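Side-chain contacts in Phi class glutathione transferase GSTF1 (Populus tremula x Populus tremuloides, PDB 4RI6), which probably catalyses the conjugation of glutathione to electrophilic compounds, releasing a halide from halogenated substrates, as expected of a plant detoxification enzyme: residues A15-L20 against K206-M211; P57-E62 against C73-D78; N172-V177 against R194-I199. All coordinates share one frame; numbering follows the deposited sequence. Where two conformers were deposited one is given.

Contact 1 of 3, residues A15-L20 against K206-M211; sequences AVSRVL and KKVLEM. With GSH (glutathione), chain C.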
loop_
_atom_site.group_PDB
_atom_site.type_symbol
_atom_site.label_atom_id
_atom_site.label_comp_id
_atom_site.label_asym_id
_atom_site.label_seq_id
_atom_site.Cartn_x
_atom_site.Cartn_y
_atom_site.Cartn_z
ATOM N N ALA A 15 -4.897 -9.746 7.578
ATOM C CA ALA A 15 -5.567 -8.498 7.240
ATOM C C ALA A 15 -6.754 -8.212 8.161
ATOM O O ALA A 15 -6.995 -7.072 8.534
ATOM C CB ALA A 15 -6.006 -8.516 5.780
ATOM N N VAL A 16 -7.512 -9.236 8.526
ATOM C CA VAL A 16 -8.551 -9.049 9.544
ATOM C C VAL A 16 -7.933 -8.597 10.883
ATOM O O VAL A 16 -8.442 -7.706 11.551
ATOM C CB VAL A 16 -9.375 -10.354 9.772
ATOM C CG1 VAL A 16 -10.364 -10.184 10.938
ATOM C CG2 VAL A 16 -10.119 -10.762 8.482
ATOM N N SER A 17 -6.837 -9.232 11.273
ATOM C CA SER A 17 -6.164 -8.908 12.531
ATOM C C SER A 17 -5.715 -7.453 12.589
ATOM O O SER A 17 -5.786 -6.811 13.637
ATOM C CB SER A 17 -4.953 -9.833 12.745
ATOM O OG SER A 17 -5.381 -11.137 13.104
ATOM N N ARG A 18 -5.249 -6.939 11.462
ATOM C CA ARG A 18 -4.869 -5.541 11.352
ATOM C C ARG A 18 -6.056 -4.650 11.690
ATOM O O ARG A 18 -5.936 -3.693 12.450
ATOM C CB ARG A 18 -4.346 -5.244 9.945
ATOM C CG ARG A 18 -3.963 -3.796 9.721
ATOM C CD ARG A 18 -3.427 -3.533 8.302
ATOM N NE ARG A 18 -2.170 -4.238 8.162
ATOM C CZ ARG A 18 -1.985 -5.384 7.526
ATOM N NH1 ARG A 18 -2.971 -5.983 6.867
ATOM N NH2 ARG A 18 -0.785 -5.930 7.556
ATOM N N VAL A 19 -7.218 -4.975 11.147
ATOM C CA VAL A 19 -8.391 -4.163 11.417
ATOM C C VAL A 19 -8.843 -4.293 12.878
ATOM O O VAL A 19 -9.192 -3.296 13.520
ATOM C CB VAL A 19 -9.541 -4.530 10.449
ATOM C CG1 VAL A 19 -10.836 -3.853 10.845
ATOM C CG2 VAL A 19 -9.170 -4.142 9.038
ATOM N N LEU A 20 -8.839 -5.517 13.403
ATOM C CA LEU A 20 -9.277 -5.746 14.771
ATOM C C LEU A 20 -8.420 -4.992 15.759
ATOM O O LEU A 20 -8.929 -4.392 16.705
ATOM C CB LEU A 20 -9.262 -7.240 15.112
ATOM C CG LEU A 20 -10.256 -8.116 14.356
ATOM C CD1 LEU A 20 -10.118 -9.561 14.780
ATOM C CD2 LEU A 20 -11.679 -7.657 14.619
ATOM N N LYS A 206 -2.677 -8.454 22.242
ATOM C CA LYS A 206 -2.974 -9.633 23.046
ATOM C C LYS A 206 -4.443 -10.037 22.916
ATOM O O LYS A 206 -4.760 -11.230 22.877
ATOM C CB LYS A 206 -2.637 -9.385 24.514
ATOM C CG LYS A 206 -1.175 -9.203 24.778
ATOM C CD LYS A 206 -1.000 -8.872 26.234
ATOM C CE LYS A 206 0.411 -8.864 26.654
ATOM N NZ LYS A 206 0.418 -8.551 28.112
ATOM N N LYS A 207 -5.331 -9.050 22.835
ATOM C CA LYS A 207 -6.753 -9.353 22.720
ATOM C C LYS A 207 -7.056 -9.987 21.366
ATOM O O LYS A 207 -7.850 -10.914 21.290
ATOM C CB LYS A 207 -7.596 -8.099 22.945
ATOM C CG LYS A 207 -7.552 -7.628 24.380
ATOM C CD LYS A 207 -8.444 -6.445 24.675
ATOM C CE LYS A 207 -8.293 -6.007 26.122
ATOM N NZ LYS A 207 -9.473 -5.239 26.598
ATOM N N VAL A 208 -6.403 -9.516 20.312
ATOM C CA VAL A 208 -6.600 -10.115 19.016
ATOM C C VAL A 208 -6.145 -11.573 19.021
ATOM O O VAL A 208 -6.852 -12.446 18.525
ATOM C CB VAL A 208 -5.845 -9.334 17.916
ATOM C CG1 VAL A 208 -5.901 -10.086 16.584
ATOM C CG2 VAL A 208 -6.422 -7.915 17.765
ATOM N N LEU A 209 -4.965 -11.847 19.560
ATOM C CA LEU A 209 -4.478 -13.220 19.610
ATOM C C LEU A 209 -5.411 -14.118 20.423
ATOM O O LEU A 209 -5.624 -15.286 20.084
ATOM C CB LEU A 209 -3.076 -13.269 20.195
ATOM C CG LEU A 209 -1.990 -12.625 19.355
ATOM C CD1 LEU A 209 -0.680 -12.726 20.086
ATOM C CD2 LEU A 209 -1.879 -13.277 17.988
ATOM N N GLU A 210 -5.989 -13.592 21.487
ATOM C CA GLU A 210 -6.903 -14.426 22.255
ATOM C C GLU A 210 -8.195 -14.657 21.466
ATOM O O GLU A 210 -8.756 -15.754 21.505
ATOM C CB GLU A 210 -7.208 -13.812 23.621
ATOM C CG GLU A 210 -8.060 -14.716 24.543
ATOM C CD GLU A 210 -7.405 -16.063 24.920
ATOM O OE1 GLU A 210 -6.157 -16.213 24.839
ATOM O OE2 GLU A 210 -8.159 -16.986 25.313
ATOM N N MET A 211 -8.644 -13.645 20.730
ATOM C CA MET A 211 -9.844 -13.814 19.908
ATOM C C MET A 211 -9.612 -14.955 18.944
ATOM O O MET A 211 -10.496 -15.777 18.706
ATOM C CB MET A 211 -10.201 -12.560 19.119
ATOM C CG MET A 211 -10.749 -11.410 19.932
ATOM S SD MET A 211 -10.970 -9.939 18.910
ATOM C CE MET A 211 -12.325 -10.476 17.873
HETATM N N1 GSH C . -4.760 -6.392 0.554
HETATM C CA1 GSH C . -5.886 -6.983 1.255
HETATM C C1 GSH C . -6.210 -6.330 2.583
HETATM O O11 GSH C . -5.264 -5.867 3.189
HETATM O O12 GSH C . -7.381 -6.237 3.020
HETATM C CB1 GSH C . -5.406 -8.396 1.489
HETATM C CG1 GSH C . -6.598 -9.289 1.660
HETATM C CD1 GSH C . -6.151 -10.722 1.677
HETATM O OE1 GSH C . -5.298 -11.169 0.935
HETATM N N2 GSH C . -6.809 -11.438 2.561
HETATM C CA2 GSH C . -6.659 -12.839 2.804
HETATM C C2 GSH C . -7.798 -13.534 2.110
HETATM O O2 GSH C . -8.870 -12.974 2.069
HETATM C CB2 GSH C . -6.680 -12.992 4.330
HETATM S SG2 GSH C . -5.041 -12.815 5.068
HETATM N N3 GSH C . -7.546 -14.741 1.592
HETATM C CA3 GSH C . -8.565 -15.559 0.971
HETATM C C3 GSH C . -8.587 -15.419 -0.528
HETATM O O31 GSH C . -7.825 -14.591 -1.071
HETATM O O32 GSH C . -9.374 -16.140 -1.172
#
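Val208 has CG1 anti to its own backbone N and CG2 anti to its carbonyl carbon (chi1 172°), and this spread points the two methyls at different residues of helix 14-25. CG1 reaches Ser17, ending 3.7 Å from Ser17 OG and a little farther from its CB. CG2 goes one turn along the same helix to Leu20, where it lies 3.9 Å from Leu20 CB. The valine thus bridges two positions of the facing helix, and Ser17 and Val208 are also where the backbones come nearest, with their CA atoms 6.6 Å apart. Met211, one turn on from Val208, keeps an extended chain until the thioether, where a bend (chi3 69°) brings CE within 3.9 Å of Leu20 CD1; the two side chains cross obliquely. Phe30 of strand 30-33 touches both Leu20 and Met211, so this pairing continues into the sheet.

Ser17 meets Val208 only by packing. Its hydroxyl is taken up by Ser13 O, to which it donates, and by the guanidinium of Arg212, which donates to it, so the serine oxygen ties the start of helix 14-25 to a residue of helix 203-214. On another side of helix 14-25, Ala15 CB sits 3.8 Å from the bound glutathione at O11, a carboxylate oxygen. Arg18, which leaves its helix away from helix 203-214, hydrogen-bonds through NE to Ser168 and through NH1 to Ser69.

The two helix segments run 10.0 Å apart at closest approach, with their directions at 134°. Largely apolar packing of this kind, between the first helix of the thioredoxin-like domain and the last helix of the chain, belongs to the domain interface of the glutathione transferase fold, with Ala15, on the same helix segment, in the glutathione pocket.

Contact 2 of 3, residues P57-E62 against C73-D78; sequences PAFKDE and CRYICD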
loop_
_atom_site.group_PDB
_atom_site.type_symbol
_atom_site.label_atom_id
_atom_site.label_comp_id
_atom_site.label_asym_id
_atom_site.label_seq_id
_atom_site.Cartn_x
_atom_site.Cartn_y
_atom_site.Cartn_z
ATOM N N PRO A 57 -10.432 -8.547 5.004
ATOM C CA PRO A 57 -11.755 -8.226 5.525
ATOM C C PRO A 57 -12.581 -7.314 4.646
ATOM O O PRO A 57 -12.089 -6.726 3.688
ATOM C CB PRO A 57 -11.420 -7.503 6.830
ATOM C CG PRO A 57 -10.226 -6.745 6.486
ATOM C CD PRO A 57 -9.407 -7.661 5.604
ATOM N N ALA A 58 -13.850 -7.199 5.015
ATOM C CA ALA A 58 -14.693 -6.096 4.579
ATOM C C ALA A 58 -15.242 -5.400 5.819
ATOM O O ALA A 58 -15.313 -5.992 6.905
ATOM C CB ALA A 58 -15.814 -6.583 3.668
ATOM N N PHE A 59 -15.641 -4.150 5.642
ATOM C CA PHE A 59 -16.100 -3.289 6.707
ATOM C C PHE A 59 -17.429 -2.656 6.303
ATOM O O PHE A 59 -17.573 -2.219 5.153
ATOM C CB PHE A 59 -15.047 -2.206 6.971
ATOM C CG PHE A 59 -15.530 -1.096 7.844
ATOM C CD1 PHE A 59 -16.322 -0.086 7.340
ATOM C CD2 PHE A 59 -15.165 -1.046 9.179
ATOM C CE1 PHE A 59 -16.777 0.930 8.159
ATOM C CE2 PHE A 59 -15.594 -0.026 9.991
ATOM C CZ PHE A 59 -16.400 0.966 9.484
ATOM N N LYS A 60 -18.386 -2.599 7.238
ATOM C CA LYS A 60 -19.618 -1.826 7.066
ATOM C C LYS A 60 -19.937 -1.006 8.311
ATOM O O LYS A 60 -19.813 -1.495 9.428
ATOM C CB LYS A 60 -20.835 -2.727 6.776
ATOM C CG LYS A 60 -20.776 -3.597 5.539
ATOM C CD LYS A 60 -22.122 -4.309 5.366
ATOM C CE LYS A 60 -22.131 -5.267 4.190
ATOM N NZ LYS A 60 -23.452 -5.911 4.039
ATOM N N ASP A 61 -20.348 0.242 8.117
ATOM C CA ASP A 61 -21.082 0.963 9.146
ATOM C C ASP A 61 -22.306 1.628 8.491
ATOM O O ASP A 61 -22.615 1.328 7.340
ATOM C CB ASP A 61 -20.175 1.962 9.903
ATOM C CG ASP A 61 -19.665 3.115 9.046
ATOM O OD1 ASP A 61 -20.169 3.351 7.922
ATOM O OD2 ASP A 61 -18.753 3.826 9.521
ATOM N N GLU A 62 -23.003 2.498 9.219
ATOM C CA GLU A 62 -24.239 3.095 8.710
ATOM C C GLU A 62 -23.959 3.890 7.425
ATOM O O GLU A 62 -24.850 4.065 6.589
ATOM C CB GLU A 62 -24.903 3.994 9.779
ATOM C CG GLU A 62 -25.090 3.327 11.161
ATOM C CD GLU A 62 -26.280 3.874 11.985
ATOM O OE1 GLU A 62 -27.034 3.046 12.563
ATOM O OE2 GLU A 62 -26.454 5.118 12.073
ATOM N N CYS A 73 -8.638 0.867 8.032
ATOM C CA CYS A 73 -8.037 1.377 9.256
ATOM C C CYS A 73 -7.885 2.888 9.202
ATOM O O CYS A 73 -8.085 3.561 10.205
ATOM C CB CYS A 73 -6.689 0.710 9.506
ATOM S SG CYS A 73 -6.829 -1.032 9.983
ATOM N N ARG A 74 -7.553 3.439 8.034
ATOM C CA ARG A 74 -7.460 4.885 7.944
ATOM C C ARG A 74 -8.831 5.524 8.170
ATOM O O ARG A 74 -8.942 6.561 8.801
ATOM C CB ARG A 74 -6.871 5.327 6.596
ATOM C CG ARG A 74 -5.360 5.347 6.624
ATOM C CD ARG A 74 -4.726 6.015 5.420
ATOM N NE ARG A 74 -4.873 5.194 4.252
ATOM C CZ ARG A 74 -3.980 4.310 3.806
ATOM N NH1 ARG A 74 -2.814 4.115 4.383
ATOM N NH2 ARG A 74 -4.259 3.622 2.734
ATOM N N TYR A 75 -9.878 4.904 7.649
ATOM C CA TYR A 75 -11.225 5.429 7.852
ATOM C C TYR A 75 -11.580 5.415 9.333
ATOM O O TYR A 75 -12.088 6.394 9.871
ATOM C CB TYR A 75 -12.245 4.616 7.059
ATOM C CG TYR A 75 -13.673 4.954 7.393
ATOM C CD1 TYR A 75 -14.223 6.168 6.995
ATOM C CD2 TYR A 75 -14.473 4.067 8.106
ATOM C CE1 TYR A 75 -15.507 6.485 7.280
ATOM C CE2 TYR A 75 -15.772 4.381 8.407
ATOM C CZ TYR A 75 -16.282 5.598 7.993
ATOM O OH TYR A 75 -17.583 5.939 8.265
ATOM N N ILE A 76 -11.290 4.302 9.992
ATOM C CA ILE A 76 -11.565 4.169 11.418
ATOM C C ILE A 76 -10.844 5.273 12.193
ATOM O O ILE A 76 -11.425 5.938 13.050
ATOM C CB ILE A 76 -11.133 2.773 11.924
ATOM C CG1 ILE A 76 -12.061 1.693 11.377
ATOM C CG2 ILE A 76 -11.125 2.714 13.455
ATOM C CD1 ILE A 76 -11.549 0.280 11.538
ATOM N N CYS A 77 -9.574 5.477 11.879
ATOM C CA CYS A 77 -8.791 6.488 12.568
ATOM C C CYS A 77 -9.322 7.907 12.295
ATOM O O CYS A 77 -9.300 8.775 13.179
ATOM C CB CYS A 77 -7.318 6.347 12.174
ATOM S SG CYS A 77 -6.513 4.873 12.898
ATOM N N ASP A 78 -9.837 8.126 11.091
ATOM C CA ASP A 78 -10.404 9.416 10.722
ATOM C C ASP A 78 -11.744 9.659 11.424
ATOM O O ASP A 78 -11.947 10.678 12.097
ATOM C CB ASP A 78 -10.585 9.468 9.203
ATOM C CG ASP A 78 -10.602 10.880 8.651
ATOM O OD1 ASP A 78 -10.819 11.835 9.422
ATOM O OD2 ASP A 78 -10.420 11.027 7.421
#
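Tyr75 and Phe59 both hold CG anti to the backbone N, the tyrosine on helix 69-79 and the phenylalanine on strand 58-60, and their rings meet where the helix lies over the sheet. Phe59 CE1 and CZ close in on Tyr75 CE2, the CE1 contact being 3.6 Å. The planes stand at 75° with centroids 5.5 Å apart, an oblique pairing in which Phe59 CZ lies near the plane of the tyrosine ring, at its edge. Ile76 adds CG1 against Phe59 CE2, at 4.2 Å.

Asp61 holds CG between its backbone N and carbonyl carbon (chi1 66°), a turn that sends the carboxylate toward the tyrosine. Tyr75 OH donates to the syn lone pair of Asp61 OD2 over 2.7 Å, and the carboxylate plane is inclined 66° to the ring. OD2 also makes a salt bridge to Lys79, while OD1 accepts from the backbone N of Ser63 and Ile64 in the turn leading to strand 65-67. Beyond, Tyr75 packs on Leu94 of the second subunit.

With both oxygens engaged by donors and a lysine beside it, the carboxylate is likely to stay ionised, and its bond fixes the direction of the phenol proton.

Contact 3 of 3, residues N172-V177 against R194-I199; sequences NGDYLV and RWWTEI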
loop_
_atom_site.group_PDB
_atom_site.type_symbol
_atom_site.label_atom_id
_atom_site.label_comp_id
_atom_site.label_asym_id
_atom_site.label_seq_id
_atom_site.Cartn_x
_atom_site.Cartn_y
_atom_site.Cartn_z
ATOM N N ASN A 172 1.891 -10.104 10.226
ATOM C CA ASN A 172 2.863 -11.000 9.616
ATOM C C ASN A 172 4.013 -11.269 10.571
ATOM O O ASN A 172 4.533 -12.383 10.632
ATOM C CB ASN A 172 3.392 -10.449 8.295
ATOM C CG ASN A 172 2.388 -10.589 7.177
ATOM O OD1 ASN A 172 1.455 -11.382 7.263
ATOM N ND2 ASN A 172 2.583 -9.838 6.114
ATOM N N GLY A 173 4.428 -10.247 11.307
ATOM C CA GLY A 173 5.505 -10.415 12.259
ATOM C C GLY A 173 5.191 -11.487 13.283
ATOM O O GLY A 173 6.028 -12.349 13.580
ATOM N N ASP A 174 3.969 -11.477 13.805
ATOM C CA ASP A 174 3.637 -12.374 14.903
ATOM C C ASP A 174 3.610 -13.808 14.398
ATOM O O ASP A 174 4.074 -14.721 15.083
ATOM C CB ASP A 174 2.287 -11.991 15.546
ATOM C CG ASP A 174 2.110 -12.592 16.948
ATOM O OD1 ASP A 174 1.797 -13.783 17.027
ATOM O OD2 ASP A 174 2.313 -11.895 17.972
ATOM N N TYR A 175 3.101 -14.023 13.186
ATOM C CA TYR A 175 3.092 -15.384 12.670
ATOM C C TYR A 175 4.519 -15.880 12.445
ATOM O O TYR A 175 4.838 -17.028 12.760
ATOM C CB TYR A 175 2.289 -15.475 11.373
ATOM C CG TYR A 175 0.811 -15.796 11.544
ATOM C CD1 TYR A 175 0.392 -16.945 12.188
ATOM C CD2 TYR A 175 -0.162 -14.958 11.011
ATOM C CE1 TYR A 175 -0.964 -17.231 12.315
ATOM C CE2 TYR A 175 -1.511 -15.237 11.132
ATOM C CZ TYR A 175 -1.905 -16.386 11.784
ATOM O OH TYR A 175 -3.239 -16.711 11.920
ATOM N N LEU A 176 5.387 -15.032 11.906
ATOM C CA LEU A 176 6.760 -15.466 11.679
ATOM C C LEU A 176 7.466 -15.753 13.005
ATOM O O LEU A 176 8.126 -16.781 13.144
ATOM C CB LEU A 176 7.542 -14.419 10.872
ATOM C CG LEU A 176 7.055 -14.310 9.423
ATOM C CD1 LEU A 176 7.748 -13.174 8.706
ATOM C CD2 LEU A 176 7.250 -15.647 8.663
ATOM N N VAL A 177 7.315 -14.866 13.984
ATOM C CA VAL A 177 8.027 -15.038 15.255
ATOM C C VAL A 177 7.527 -16.248 16.042
ATOM O O VAL A 177 8.323 -16.984 16.624
ATOM C CB VAL A 177 7.927 -13.758 16.131
ATOM C CG1 VAL A 177 8.474 -13.980 17.520
ATOM C CG2 VAL A 177 8.701 -12.628 15.486
ATOM N N ARG A 194 13.693 -5.361 20.342
ATOM C CA ARG A 194 13.132 -4.474 21.364
ATOM C C ARG A 194 11.765 -3.959 20.925
ATOM O O ARG A 194 10.763 -4.032 21.663
ATOM C CB ARG A 194 14.065 -3.297 21.617
ATOM C CG ARG A 194 13.550 -2.317 22.643
ATOM C CD ARG A 194 14.126 -0.955 22.428
ATOM N NE ARG A 194 13.533 -0.303 21.255
ATOM C CZ ARG A 194 14.215 0.291 20.291
ATOM N NH1 ARG A 194 15.546 0.278 20.284
ATOM N NH2 ARG A 194 13.558 0.875 19.304
ATOM N N TRP A 195 11.750 -3.418 19.717
ATOM C CA TRP A 195 10.541 -2.915 19.102
ATOM C C TRP A 195 9.472 -4.002 19.041
ATOM O O TRP A 195 8.340 -3.770 19.451
ATOM C CB TRP A 195 10.888 -2.408 17.712
ATOM C CG TRP A 195 9.769 -2.135 16.762
ATOM C CD1 TRP A 195 8.929 -1.062 16.763
ATOM C CD2 TRP A 195 9.437 -2.903 15.599
ATOM N NE1 TRP A 195 8.082 -1.126 15.681
ATOM C CE2 TRP A 195 8.370 -2.245 14.951
ATOM C CE3 TRP A 195 9.931 -4.085 15.052
ATOM C CZ2 TRP A 195 7.793 -2.726 13.762
ATOM C CZ3 TRP A 195 9.350 -4.572 13.875
ATOM C CH2 TRP A 195 8.297 -3.882 13.243
ATOM N N TRP A 196 9.843 -5.180 18.536
ATOM C CA TRP A 196 8.905 -6.290 18.433
ATOM C C TRP A 196 8.299 -6.625 19.804
ATOM O O TRP A 196 7.082 -6.866 19.940
ATOM C CB TRP A 196 9.561 -7.544 17.841
ATOM C CG TRP A 196 8.517 -8.598 17.761
ATOM C CD1 TRP A 196 8.423 -9.710 18.524
ATOM C CD2 TRP A 196 7.349 -8.576 16.936
ATOM N NE1 TRP A 196 7.285 -10.396 18.223
ATOM C CE2 TRP A 196 6.597 -9.718 17.254
ATOM C CE3 TRP A 196 6.864 -7.701 15.965
ATOM C CZ2 TRP A 196 5.394 -10.011 16.635
ATOM C CZ3 TRP A 196 5.678 -7.997 15.351
ATOM C CH2 TRP A 196 4.958 -9.143 15.683
ATOM N N THR A 197 9.152 -6.640 20.821
ATOM C CA THR A 197 8.706 -6.932 22.170
ATOM C C THR A 197 7.708 -5.880 22.621
ATOM O O THR A 197 6.664 -6.213 23.163
ATOM C CB THR A 197 9.899 -6.997 23.128
ATOM O OG1 THR A 197 10.794 -8.032 22.709
ATOM C CG2 THR A 197 9.454 -7.308 24.516
ATOM N N GLU A 198 7.999 -4.606 22.379
ATOM C CA GLU A 198 7.080 -3.565 22.828
ATOM C C GLU A 198 5.749 -3.630 22.117
ATOM O O GLU A 198 4.709 -3.515 22.742
ATOM C CB GLU A 198 7.669 -2.165 22.637
ATOM C CG GLU A 198 8.907 -1.881 23.472
ATOM C CD GLU A 198 8.938 -0.448 23.940
ATOM O OE1 GLU A 198 9.862 0.309 23.551
ATOM O OE2 GLU A 198 8.031 -0.074 24.725
ATOM N N ILE A 199 5.758 -3.807 20.805
ATOM C CA ILE A 199 4.496 -3.695 20.090
ATOM C C ILE A 199 3.652 -4.966 20.229
ATOM O O ILE A 199 2.419 -4.877 20.299
ATOM C CB ILE A 199 4.705 -3.316 18.594
ATOM C CG1 ILE A 199 5.431 -4.392 17.781
ATOM C CG2 ILE A 199 5.415 -1.982 18.522
ATOM C CD1 ILE A 199 5.433 -4.101 16.247
#
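Trp196 turns one face of its indole to Val177, whose CG2 lies over the five-membered ring, 4.1 Å from its centroid and 22° off the normal, a CH-pi contact. The methyl is offset toward the rim of the indole, and CG1 of the same valine also approaches NE1, at 3.8 Å. At the edge, in the plane of the ring, sits Asp174 CB, 3.8 Å from Trp196 CZ2. The far end of the six-membered ring pushes against the backbone of helix 164-179: CH2 is 3.2 Å from Asp174 N and 3.4 Å from Gly173 C, both met obliquely.

The indole gets there because CG stands anti to the backbone N (chi1 -179°), which sends the ring toward helix 164-179. It can come so close because Gly173 has no side chain; a CB at that position would collide with CZ3. These two helices belong to the all-helical C-terminal domain of the glutathione transferase fold, and their segments cross at 108° with axes 11.6 Å apart, so the tryptophan fills much of the distance between them. Leu170, one turn before Asp174, also touches the Trp196 side chain.

Replacing Trp196 by an alanine would probably open a gap beside Gly173 and strip Val177 CG2 of the aromatic face it rests on. Asp174 meets the ring with CB and, more loosely, with its carboxylate, whose plane is tilted from the indole. The polar end is engaged elsewhere: OD2 accepts from the indole NH of Trp205, near the start of helix 203-214.

How the contacts relate
Contact 1 closes the longest loop, joining helix 14-25 near the start of the chain to helix 203-214 at its end, and contacts 2 and 3 are nested inside it one after the other. Contact 2 belongs to the thioredoxin-like domain and contact 3 to the helical one; their centres are about 25 Å apart, on opposite sides of the chain's centre, and they do not touch. The centre of contact 1 is about 15 Å from that of contact 2 and about 14 Å from that of contact 3. Contact 1 meets contact 2 where Ala15 and Val19 pack on Pro57, beside the glutathione pocket, and contact 3 where Leu209 reaches Asp174, thus linking the two domains.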